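Long-range contacts in adenosine kinase (Sinorhizobium meliloti, PDB 3UBO), which probably transfers a phosphate from ATP to adenosine, as a kinase of the pfkB family, and binds adenosine and ADP: residues D7-G12 with K153-E158; V16-R21 with R116-V121; V56-G61 with I314-L319; D147-S152 with R176-H181. All coordinates share one frame; numbering follows the deposited sequence.

Two of the four contacts pair neighbouring parallel strands, but in different sheets: interaction 1 lies in the large central sheet, its centre about 10 Å from the centre of the chain, and interaction 2 in the smaller mixed sheet on the opposite side of that centre. Interaction 3 shares the mixed sheet, since strand 56-59 pairs with strand 16-21, and adds a loop from far along the chain. These three all reach the adenosine, and combine backbone bonding or a guanidinium bond with buried side chains. Interaction 4 is the peripheral one, two helix ends joined without any hydrogen bond across; Val149 and Ala178 nevertheless pack on Thr155, directly against the strands of interaction 1.

Interaction 1 (D7-G12 with K153-E158); sequences DVLTIG and KVTYFE. With ADN (adenosine), chain C.
Thr10 and Tyr156 lie side by side and point the same way from their parallel strands, the Thr10 methyl CG2 sitting 3.7 Å from Tyr156 CD2, at the edge of the ring and near its plane. With CG anti to the backbone N (chi1 172°), the tyrosine ring is set alongside this methyl. On the face bearing Leu9 and Thr155, Leu9 CD2 comes within 3.4 Å of Thr155 OG1, while Ile11 CB packs 4.1 Å from Phe157 CB. The backbones hold this register: Val154 N donates to Asp7 O and Leu9 N to Val154 O, both at 3.0 Å, and Tyr156 N continues the series to Leu9 O with an N-H...O angle of 166°. At the leading end an extended Lys153 runs beside Asp7, but their ion pair is long, OD1 to NZ 3.8 Å; Arg76 is the stronger partner of Asp7, and Lys153 NZ also bonds Thr291 O. At the other end Glu158 OE1 approaches adenosine C2 at 3.3 Å, its carboxylate being positioned by the amides of Ala63 and Asn13. The pair forms the middle of the central parallel sheet of this ribokinase-like fold, flanked by strands 77-80 and 184-188, with helix 62-73 over the Val8, Thr10 and Tyr156 face.

Interaction 2 (V16-R21 with R116-V121); sequences VDIIAR and RSMIFV. With ADN (adenosine), chain C.
Asp17 and Ile119 cross obliquely on one face of a parallel strand pair, the isoleucine CD1 directed at the aspartate carboxylate. That carboxylate is turned with one oxygen for each ribose hydroxyl: adenosine O2' donates to Asp17 OD1 at 2.9 Å and O3' to Asp17 OD2 at 2.5 Å. On the same face Ile19 CG1 lies 4.1 Å from Ile119 CB, the two side chains alongside each other, and Ile19 CG2 meets Val121 CG2 at 3.8 Å. On the other face Ile18 and the selenomethionine Met118 run side by side; the bends of the Met118 chain bring CE back over Ile18 CB, at 3.3 Å, and Met52 and Tyr49 pack against both. Five backbone bonds fix the register, from Ser117 N to Val16 O through Val121 N to Ala20 O; that of Ile18 N to Ser117 O is nearly straight, 175°. Replacing Asp17 with an alanine removes both carboxylate oxygens and would probably leave the ribose less firmly fixed, with Gly61 N still bonding O2'. The pair belongs to the mixed sheet that serves as the lid in pfkB kinases. Its chemistry is divided accordingly: a mostly apolar face toward helix 42-50, Ile18 and Met118 with Arg116 beside them, and on the other the Asp17 carboxylate holding the ribose hydroxyls next to Ile119.

Interaction 3 (V56-G61 with I314-L319); sequences VEASGG and IGPRPL. With ADN (adenosine), chain C.
Ile314 meets Val56 where the loop between helices 296-311 and 322-336 comes up to strand 56-59, the outermost strand of the mixed lid sheet within this chain, where Glu57 bonds through its backbone to the second subunit. The strand leads into Gly60-Gly61, consistent with the di-glycine switch of ribokinase-family enzymes. Methyl touches methyl first: Ile314 CG2 is 3.5 Å from Val56 CG1, and Leu319 of the second subunit also packs on Ile314. Pro316 follows, its ring touching both the strand and the ribose. Its CD lies 4.1 Å from Ala58 CB, its CG 3.2 Å from Ser59 O, and its CB 3.4 Å from adenosine O3'. Beside it Gly60 leaves room for the ribose: a side chain there would run into adenosine O2'. Gly61, with a positive phi of 80°, sits at the N-cap of helix 62-73 and donates its N to that same hydroxyl. Arg317 comes last, extended from CG to NE, so that its guanidinium reaches over Ser59, whose CB stands 3.3 Å above the guanidinium plane, toward its rim. NE bonds Asn65 OD1, NH2 bonds Gly60 O, and Phe92 makes a cation-pi contact. A leucine in place of Arg317 would probably leave Gly60 O without its NH2 donor and Phe92 without its cation. The NH2 lies 2.8 Å from Gly60 O in the carbonyl plane, on a lone pair, the N-H...O angle being 137°.

Interaction 4 (D147-S152 with R176-H181); sequences DVVAQS and RIAHAH
Val149 and Ile177 meet in apolar contact, their side chains crossing at about a right angle with Val149 CB 3.6 Å from Ile177 CG2. The valine CG1, anti to its own backbone N (chi1 -170°), points across to Ala178, where it lies 3.4 Å from CB. Ile177 CG2 also reaches Ala150, 4.2 Å from its CB, so one methyl bridges two successive residues of the first helix. The two CA atoms of Ala150 and Ala178 approach to 5.1 Å, a closeness that these small residues permit. The contact joins the C-terminal ends of helices 146-150 and 168-179, which precede and follow strand 152-158. The second helix makes the beta-alpha-beta crossover from that strand to its parallel neighbour 184-188, and Val149 and Ala178 both rest on Thr155 of the sheet. A CH-pi contact is the second kind of interaction: Ala150 CB lies over the centre of the His181 imidazole, 3.5 Å from the centroid and 13° off the ring normal. No hydrogen bond crosses between the segments. His181 ND1 donates to Ile177 O at 2.8 Å, within its own segment, which restrains the turn of the ring; the oxygen lies 30° out of the ring plane. Ala150 O accepts a bond from Arg183 NE.

Interaction 1 (D7-G12 with K153-E158)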
# COMPACT_ATOMS: atom_id res chain seq x y z
N ASP A 7 20.67 15.05 -11.64
CA ASP A 7 20.14 14.94 -13.00
C ASP A 7 18.78 15.54 -13.01
O ASP A 7 18.53 16.42 -13.81
CB ASP A 7 20.15 13.46 -13.45
CG ASP A 7 21.50 12.86 -13.26
OD1 ASP A 7 22.39 13.37 -13.98
OD2 ASP A 7 21.72 12.00 -12.33
N VAL A 8 17.91 15.10 -12.11
CA VAL A 8 16.58 15.72 -12.05
C VAL A 8 16.04 16.19 -10.71
O VAL A 8 16.06 15.45 -9.67
CB VAL A 8 15.46 14.87 -12.64
CG1 VAL A 8 14.32 15.80 -13.05
CG2 VAL A 8 15.98 14.00 -13.83
N LEU A 9 15.54 17.42 -10.79
CA LEU A 9 14.76 18.02 -9.71
C LEU A 9 13.26 18.14 -10.09
O LEU A 9 12.86 18.69 -11.16
CB LEU A 9 15.35 19.35 -9.32
CG LEU A 9 14.60 20.30 -8.37
CD1 LEU A 9 14.59 19.77 -6.93
CD2 LEU A 9 15.21 21.70 -8.41
N THR A 10 12.42 17.60 -9.21
CA THR A 10 10.98 17.80 -9.43
C THR A 10 10.30 18.62 -8.33
O THR A 10 10.67 18.54 -7.14
CB THR A 10 10.19 16.49 -9.77
OG1 THR A 10 9.89 15.77 -8.55
CG2 THR A 10 11.00 15.60 -10.72
N ILE A 11 9.35 19.42 -8.80
CA ILE A 11 8.51 20.26 -7.96
C ILE A 11 7.05 20.01 -8.31
O ILE A 11 6.64 20.07 -9.49
CB ILE A 11 8.85 21.78 -8.08
CG1 ILE A 11 10.30 22.05 -7.72
CG2 ILE A 11 7.94 22.65 -7.16
CD1 ILE A 11 10.56 23.52 -7.36
N GLY A 12 6.28 19.68 -7.27
CA GLY A 12 4.91 19.22 -7.44
C GLY A 12 4.17 19.06 -6.11
O GLY A 12 4.78 19.05 -5.04
N LYS A 153 20.35 19.28 -13.42
CA LYS A 153 20.41 19.41 -14.87
C LYS A 153 19.05 19.85 -15.42
O LYS A 153 18.92 20.89 -16.08
CB LYS A 153 20.92 18.12 -15.56
CG LYS A 153 22.35 17.62 -15.14
CD LYS A 153 22.90 16.60 -16.19
CE LYS A 153 23.92 15.64 -15.63
NZ LYS A 153 24.57 14.84 -16.75
N VAL A 154 18.05 19.03 -15.16
CA VAL A 154 16.70 19.48 -15.38
C VAL A 154 15.95 19.86 -14.09
O VAL A 154 16.21 19.29 -13.01
CB VAL A 154 15.92 18.52 -16.15
CG1 VAL A 154 14.62 19.16 -16.48
CG2 VAL A 154 16.66 18.27 -17.44
N THR A 155 15.09 20.86 -14.20
CA THR A 155 14.08 21.09 -13.18
C THR A 155 12.69 20.78 -13.82
O THR A 155 12.35 21.24 -14.95
CB THR A 155 14.25 22.52 -12.47
OG1 THR A 155 15.47 22.57 -11.70
CG2 THR A 155 13.06 22.86 -11.53
N TYR A 156 11.93 19.91 -13.15
CA TYR A 156 10.64 19.51 -13.70
C TYR A 156 9.54 19.71 -12.67
O TYR A 156 9.76 19.46 -11.47
CB TYR A 156 10.76 18.08 -14.06
CG TYR A 156 9.51 17.35 -14.49
CD1 TYR A 156 9.06 17.41 -15.80
CD2 TYR A 156 8.82 16.53 -13.60
CE1 TYR A 156 7.95 16.71 -16.22
CE2 TYR A 156 7.70 15.79 -14.02
CZ TYR A 156 7.25 15.87 -15.34
OH TYR A 156 6.14 15.14 -15.78
N PHE A 157 8.38 20.17 -13.15
CA PHE A 157 7.28 20.62 -12.27
C PHE A 157 5.92 20.43 -12.92
O PHE A 157 5.81 20.47 -14.16
CB PHE A 157 7.45 22.13 -11.90
CG PHE A 157 7.14 23.09 -13.06
CD1 PHE A 157 8.16 23.51 -13.93
CD2 PHE A 157 5.84 23.51 -13.32
CE1 PHE A 157 7.88 24.33 -15.01
CE2 PHE A 157 5.54 24.34 -14.39
CZ PHE A 157 6.57 24.75 -15.24
N GLU A 158 4.89 20.27 -12.09
CA GLU A 158 3.51 19.97 -12.58
C GLU A 158 2.76 21.22 -13.04
O GLU A 158 2.91 22.27 -12.41
CB GLU A 158 2.62 19.23 -11.51
CG GLU A 158 3.15 17.90 -10.89
CD GLU A 158 2.92 17.87 -9.36
OE1 GLU A 158 3.16 16.78 -8.76
OE2 GLU A 158 2.53 18.96 -8.76
O5' ADN C . -0.72 10.74 -12.42
C5' ADN C . -0.37 9.86 -11.28
C4' ADN C . -0.38 10.57 -9.89
O4' ADN C . -1.14 11.78 -9.88
C3' ADN C . -0.72 9.91 -8.45
O3' ADN C . 0.14 9.05 -7.74
C2' ADN C . -1.18 11.15 -7.61
O2' ADN C . -0.55 11.32 -6.33
C1' ADN C . -0.98 12.25 -8.58
N9 ADN C . -1.97 13.35 -8.38
C8 ADN C . -3.39 13.35 -8.34
N7 ADN C . -3.87 14.69 -8.26
C5 ADN C . -2.73 15.51 -8.26
C6 ADN C . -2.56 16.92 -8.18
N6 ADN C . -3.68 17.81 -8.11
N1 ADN C . -1.22 17.44 -8.20
C2 ADN C . -0.09 16.56 -8.31
N3 ADN C . -0.22 15.15 -8.39
C4 ADN C . -1.54 14.66 -8.35

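Interaction 2 (V16-R21 with R116-V121)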
# COMPACT_ATOMS: atom_id res chain seq x y z
N VAL A 16 -0.45 11.96 -0.76
CA VAL A 16 -0.55 10.53 -0.49
C VAL A 16 -1.83 9.93 -1.09
O VAL A 16 -2.91 10.55 -0.99
CB VAL A 16 -0.34 10.18 0.95
CG1 VAL A 16 -0.40 8.61 1.15
CG2 VAL A 16 0.95 10.73 1.33
N ASP A 17 -1.67 8.81 -1.80
CA ASP A 17 -2.75 8.16 -2.55
C ASP A 17 -3.45 7.09 -1.77
O ASP A 17 -2.81 6.12 -1.25
CB ASP A 17 -2.20 7.52 -3.84
CG ASP A 17 -1.92 8.54 -4.89
OD1 ASP A 17 -2.10 9.70 -4.53
OD2 ASP A 17 -1.52 8.24 -6.04
N ILE A 18 -4.77 7.22 -1.74
CA ILE A 18 -5.60 6.21 -1.09
C ILE A 18 -6.40 5.65 -2.19
O ILE A 18 -7.18 6.38 -2.85
CB ILE A 18 -6.51 6.81 0.01
CG1 ILE A 18 -5.74 7.99 0.65
CG2 ILE A 18 -6.96 5.73 0.96
CD1 ILE A 18 -5.89 8.12 2.06
N ILE A 19 -6.18 4.36 -2.44
CA ILE A 19 -6.61 3.76 -3.66
C ILE A 19 -7.51 2.54 -3.39
O ILE A 19 -7.19 1.72 -2.50
CB ILE A 19 -5.37 3.21 -4.40
CG1 ILE A 19 -4.30 4.28 -4.63
CG2 ILE A 19 -5.77 2.52 -5.68
CD1 ILE A 19 -2.81 3.67 -4.64
N ALA A 20 -8.56 2.37 -4.22
CA ALA A 20 -9.37 1.15 -4.23
C ALA A 20 -10.13 1.01 -5.54
O ALA A 20 -10.32 1.96 -6.27
CB ALA A 20 -10.38 1.09 -3.00
N ARG A 21 -10.55 -0.20 -5.82
CA ARG A 21 -11.30 -0.52 -7.00
C ARG A 21 -12.77 -0.16 -6.84
O ARG A 21 -13.30 -0.16 -5.74
CB ARG A 21 -11.18 -2.01 -7.14
CG ARG A 21 -10.93 -2.43 -8.51
CD ARG A 21 -9.65 -3.19 -8.63
NE ARG A 21 -9.20 -3.09 -10.01
CZ ARG A 21 -7.99 -3.45 -10.38
NH1 ARG A 21 -7.14 -3.94 -9.46
NH2 ARG A 21 -7.66 -3.31 -11.66
N ARG A 116 -3.99 14.63 0.12
CA ARG A 116 -4.33 13.24 -0.15
C ARG A 116 -5.26 13.14 -1.36
O ARG A 116 -6.00 14.07 -1.66
CB ARG A 116 -4.99 12.60 1.07
CG ARG A 116 -6.44 13.00 1.28
CD ARG A 116 -7.15 12.04 2.22
NE ARG A 116 -7.92 12.74 3.24
CZ ARG A 116 -7.39 13.60 4.11
NH1 ARG A 116 -6.09 13.86 4.08
NH2 ARG A 116 -8.17 14.19 5.01
N SER A 117 -5.21 12.00 -2.05
CA SER A 117 -6.04 11.82 -3.22
C SER A 117 -6.75 10.48 -3.19
O SER A 117 -6.14 9.42 -2.92
CB SER A 117 -5.21 12.02 -4.47
OG SER A 117 -5.98 11.88 -5.64
N MSE A 118 -8.07 10.56 -3.40
CA MSE A 118 -8.96 9.40 -3.37
C MSE A 118 -8.94 8.87 -4.75
O MSE A 118 -9.58 9.45 -5.62
CB MSE A 118 -10.43 9.80 -3.12
CG MSE A 118 -10.89 10.31 -1.75
SE MSE A 118 -9.87 9.84 -0.12
CE MSE A 118 -9.47 8.05 -0.75
N ILE A 119 -8.22 7.77 -4.96
CA ILE A 119 -8.07 7.24 -6.30
C ILE A 119 -8.87 5.95 -6.53
O ILE A 119 -8.55 4.91 -5.96
CB ILE A 119 -6.58 7.03 -6.69
CG1 ILE A 119 -5.79 8.36 -6.60
CG2 ILE A 119 -6.45 6.36 -8.06
CD1 ILE A 119 -4.30 8.31 -6.97
N PHE A 120 -9.86 6.06 -7.41
CA PHE A 120 -10.71 4.96 -7.80
C PHE A 120 -10.33 4.32 -9.13
O PHE A 120 -10.51 4.94 -10.18
CB PHE A 120 -12.18 5.40 -7.84
CG PHE A 120 -12.70 5.90 -6.50
CD1 PHE A 120 -13.00 4.99 -5.46
CD2 PHE A 120 -12.91 7.27 -6.28
CE1 PHE A 120 -13.47 5.45 -4.21
CE2 PHE A 120 -13.37 7.76 -5.06
CZ PHE A 120 -13.63 6.87 -3.99
N VAL A 121 -9.87 3.07 -9.10
CA VAL A 121 -9.47 2.35 -10.28
C VAL A 121 -10.62 1.50 -10.86
O VAL A 121 -11.18 0.68 -10.18
CB VAL A 121 -8.23 1.47 -9.99
CG1 VAL A 121 -7.60 0.99 -11.29
CG2 VAL A 121 -7.20 2.23 -9.20
O5' ADN C . -0.72 10.74 -12.42
C5' ADN C . -0.37 9.86 -11.28
C4' ADN C . -0.38 10.57 -9.89
O4' ADN C . -1.14 11.78 -9.88
C3' ADN C . -0.72 9.91 -8.45
O3' ADN C . 0.14 9.05 -7.74
C2' ADN C . -1.18 11.15 -7.61
O2' ADN C . -0.55 11.32 -6.33
C1' ADN C . -0.98 12.25 -8.58
N9 ADN C . -1.97 13.35 -8.38
C8 ADN C . -3.39 13.35 -8.34
N7 ADN C . -3.87 14.69 -8.26
C5 ADN C . -2.73 15.51 -8.26
C6 ADN C . -2.56 16.92 -8.18
N6 ADN C . -3.68 17.81 -8.11
N1 ADN C . -1.22 17.44 -8.20
C2 ADN C . -0.09 16.56 -8.31
N3 ADN C . -0.22 15.15 -8.39
C4 ADN C . -1.54 14.66 -8.35

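Interaction 3 (V56-G61 with I314-L319)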
# COMPACT_ATOMS: atom_id res chain seq x y z
N VAL A 56 -5.81 1.04 -0.06
CA VAL A 56 -4.40 0.77 0.09
C VAL A 56 -3.76 2.17 -0.04
O VAL A 56 -4.13 2.98 -0.90
CB VAL A 56 -3.99 -0.23 -1.07
CG1 VAL A 56 -3.51 0.55 -2.28
CG2 VAL A 56 -2.99 -1.24 -0.61
N GLU A 57 -2.85 2.52 0.86
CA GLU A 57 -2.20 3.84 0.71
C GLU A 57 -0.75 3.76 0.22
O GLU A 57 0.04 2.85 0.59
CB GLU A 57 -2.43 4.84 1.90
CG GLU A 57 -2.76 4.23 3.24
CD GLU A 57 -4.06 3.42 3.30
OE1 GLU A 57 -5.15 3.81 2.76
OE2 GLU A 57 -3.99 2.32 3.86
N ALA A 58 -0.47 4.67 -0.71
CA ALA A 58 0.86 4.73 -1.33
C ALA A 58 1.23 6.16 -1.66
O ALA A 58 0.42 6.83 -2.33
CB ALA A 58 0.94 3.81 -2.62
N SER A 59 2.43 6.64 -1.26
CA SER A 59 2.90 7.96 -1.81
C SER A 59 2.71 8.15 -3.34
O SER A 59 3.01 7.21 -4.18
CB SER A 59 4.36 8.23 -1.51
OG SER A 59 4.68 7.99 -0.17
N GLY A 60 2.22 9.31 -3.69
CA GLY A 60 2.03 9.70 -5.07
C GLY A 60 2.63 11.09 -5.30
O GLY A 60 3.80 11.41 -4.99
N GLY A 61 1.77 11.93 -5.85
CA GLY A 61 2.10 13.26 -6.31
C GLY A 61 2.74 13.06 -7.67
O GLY A 61 3.82 12.48 -7.72
N ILE A 314 -0.99 -2.02 -8.48
CA ILE A 314 -1.86 -1.09 -7.73
C ILE A 314 -0.79 -0.28 -7.16
O ILE A 314 0.09 -0.84 -6.52
CB ILE A 314 -2.67 -1.80 -6.61
CG1 ILE A 314 -4.03 -2.24 -7.16
CG2 ILE A 314 -2.88 -0.89 -5.42
CD1 ILE A 314 -4.75 -1.14 -7.83
N GLY A 315 -0.82 1.04 -7.42
CA GLY A 315 0.26 1.93 -7.01
C GLY A 315 0.99 2.66 -8.14
O GLY A 315 1.14 2.11 -9.27
N PRO A 316 1.47 3.91 -7.87
CA PRO A 316 2.16 4.73 -8.88
C PRO A 316 3.72 4.65 -8.80
O PRO A 316 4.34 5.22 -9.71
CB PRO A 316 1.72 6.12 -8.50
CG PRO A 316 1.92 6.08 -6.93
CD PRO A 316 1.46 4.62 -6.56
N ARG A 317 4.33 3.97 -7.81
CA ARG A 317 5.80 3.96 -7.68
C ARG A 317 6.42 2.57 -7.56
O ARG A 317 6.00 1.76 -6.74
CB ARG A 317 6.27 4.81 -6.43
CG ARG A 317 6.16 6.33 -6.54
CD ARG A 317 6.68 6.99 -5.26
NE ARG A 317 6.28 8.40 -5.13
CZ ARG A 317 6.59 9.15 -4.08
NH1 ARG A 317 7.33 8.59 -3.10
NH2 ARG A 317 6.19 10.46 -3.98
N PRO A 318 7.48 2.31 -8.33
CA PRO A 318 8.28 1.06 -8.22
C PRO A 318 8.78 0.93 -6.81
O PRO A 318 9.29 1.88 -6.34
CB PRO A 318 9.51 1.35 -9.10
CG PRO A 318 9.49 2.95 -9.21
CD PRO A 318 8.03 3.25 -9.32
N LEU A 319 8.63 -0.18 -6.14
CA LEU A 319 9.04 -0.25 -4.73
C LEU A 319 10.42 -0.89 -4.57
O LEU A 319 10.89 -1.19 -3.43
CB LEU A 319 8.00 -1.05 -3.94
CG LEU A 319 6.56 -0.57 -4.18
CD1 LEU A 319 5.52 -1.57 -3.54
CD2 LEU A 319 6.33 0.92 -3.70
O5' ADN C . -0.72 10.74 -12.42
C5' ADN C . -0.37 9.86 -11.28
C4' ADN C . -0.38 10.57 -9.89
O4' ADN C . -1.14 11.78 -9.88
C3' ADN C . -0.72 9.91 -8.45
O3' ADN C . 0.14 9.05 -7.74
C2' ADN C . -1.18 11.15 -7.61
O2' ADN C . -0.55 11.32 -6.33
C1' ADN C . -0.98 12.25 -8.58
N9 ADN C . -1.97 13.35 -8.38
C8 ADN C . -3.39 13.35 -8.34
N7 ADN C . -3.87 14.69 -8.26
C5 ADN C . -2.73 15.51 -8.26
C6 ADN C . -2.56 16.92 -8.18
N6 ADN C . -3.68 17.81 -8.11
N1 ADN C . -1.22 17.44 -8.20
C2 ADN C . -0.09 16.56 -8.31
N3 ADN C . -0.22 15.15 -8.39
C4 ADN C . -1.54 14.66 -8.35

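Interaction 4 (D147-S152 with R176-H181)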
# COMPACT_ATOMS: atom_id res chain seq x y z
N ASP A 147 20.64 26.35 -3.98
CA ASP A 147 21.83 25.62 -4.36
C ASP A 147 21.37 24.44 -5.18
O ASP A 147 21.86 24.20 -6.31
CB ASP A 147 22.64 25.18 -3.10
CG ASP A 147 21.78 24.55 -2.00
OD1 ASP A 147 20.70 25.10 -1.72
OD2 ASP A 147 22.16 23.50 -1.40
N VAL A 148 20.39 23.73 -4.62
CA VAL A 148 19.77 22.57 -5.27
C VAL A 148 19.21 22.86 -6.69
O VAL A 148 19.59 22.17 -7.59
CB VAL A 148 18.82 21.83 -4.27
CG1 VAL A 148 18.21 20.52 -4.85
CG2 VAL A 148 19.62 21.54 -2.94
N VAL A 149 18.38 23.88 -6.93
CA VAL A 149 18.00 24.15 -8.32
C VAL A 149 19.20 24.30 -9.25
O VAL A 149 19.20 23.73 -10.35
CB VAL A 149 17.11 25.37 -8.46
CG1 VAL A 149 16.50 25.55 -9.88
CG2 VAL A 149 16.09 25.34 -7.36
N ALA A 150 20.22 25.04 -8.81
CA ALA A 150 21.44 25.28 -9.60
C ALA A 150 22.26 24.00 -9.95
O ALA A 150 22.83 23.87 -11.05
CB ALA A 150 22.32 26.33 -8.88
N GLN A 151 22.31 23.07 -9.01
CA GLN A 151 23.04 21.82 -9.19
C GLN A 151 22.32 20.71 -10.00
O GLN A 151 22.83 19.53 -10.12
CB GLN A 151 23.41 21.29 -7.81
CG GLN A 151 24.01 22.35 -6.90
CD GLN A 151 24.19 21.83 -5.48
OE1 GLN A 151 23.20 21.59 -4.75
NE2 GLN A 151 25.47 21.65 -5.07
N SER A 152 21.18 21.08 -10.58
CA SER A 152 20.30 20.07 -11.16
C SER A 152 20.08 20.33 -12.63
O SER A 152 19.65 21.45 -13.02
CB SER A 152 18.96 19.99 -10.38
OG SER A 152 19.19 19.43 -9.10
N ARG A 176 14.13 30.78 -13.26
CA ARG A 176 15.22 31.73 -13.16
C ARG A 176 16.50 31.08 -12.60
O ARG A 176 17.48 31.01 -13.31
CB ARG A 176 14.81 32.94 -12.32
CG ARG A 176 15.51 34.25 -12.77
CD ARG A 176 15.84 35.28 -11.69
NE ARG A 176 16.20 34.68 -10.40
CZ ARG A 176 17.43 34.33 -10.02
NH1 ARG A 176 18.48 34.52 -10.84
NH2 ARG A 176 17.61 33.78 -8.81
N ILE A 177 16.50 30.59 -11.36
CA ILE A 177 17.73 30.02 -10.77
C ILE A 177 18.45 29.03 -11.66
O ILE A 177 19.68 28.92 -11.58
CB ILE A 177 17.52 29.30 -9.38
CG1 ILE A 177 16.88 30.28 -8.34
CG2 ILE A 177 18.82 28.56 -8.86
CD1 ILE A 177 16.71 29.71 -6.92
N ALA A 178 17.71 28.31 -12.51
CA ALA A 178 18.21 27.09 -13.11
C ALA A 178 18.74 27.40 -14.49
O ALA A 178 19.81 26.90 -14.88
CB ALA A 178 17.11 26.03 -13.19
N HIS A 179 17.97 28.21 -15.24
CA HIS A 179 18.44 28.78 -16.50
C HIS A 179 19.77 29.53 -16.38
O HIS A 179 20.70 29.40 -17.20
CB HIS A 179 17.40 29.74 -16.99
CG HIS A 179 16.37 29.07 -17.79
ND1 HIS A 179 15.19 29.68 -18.16
CD2 HIS A 179 16.35 27.83 -18.33
CE1 HIS A 179 14.49 28.84 -18.90
NE2 HIS A 179 15.17 27.71 -19.02
N ALA A 180 19.83 30.32 -15.31
CA ALA A 180 20.95 31.16 -14.99
C ALA A 180 22.15 30.29 -14.61
O ALA A 180 23.28 30.77 -14.47
CB ALA A 180 20.56 32.16 -13.82
N HIS A 181 21.93 29.00 -14.43
CA HIS A 181 23.07 28.16 -14.16
C HIS A 181 23.38 27.18 -15.30
O HIS A 181 24.20 26.30 -15.10
CB HIS A 181 22.95 27.44 -12.81
CG HIS A 181 23.28 28.31 -11.64
ND1 HIS A 181 22.46 29.34 -11.22
CD2 HIS A 181 24.33 28.30 -10.78
CE1 HIS A 181 22.98 29.93 -10.15
NE2 HIS A 181 24.11 29.31 -9.85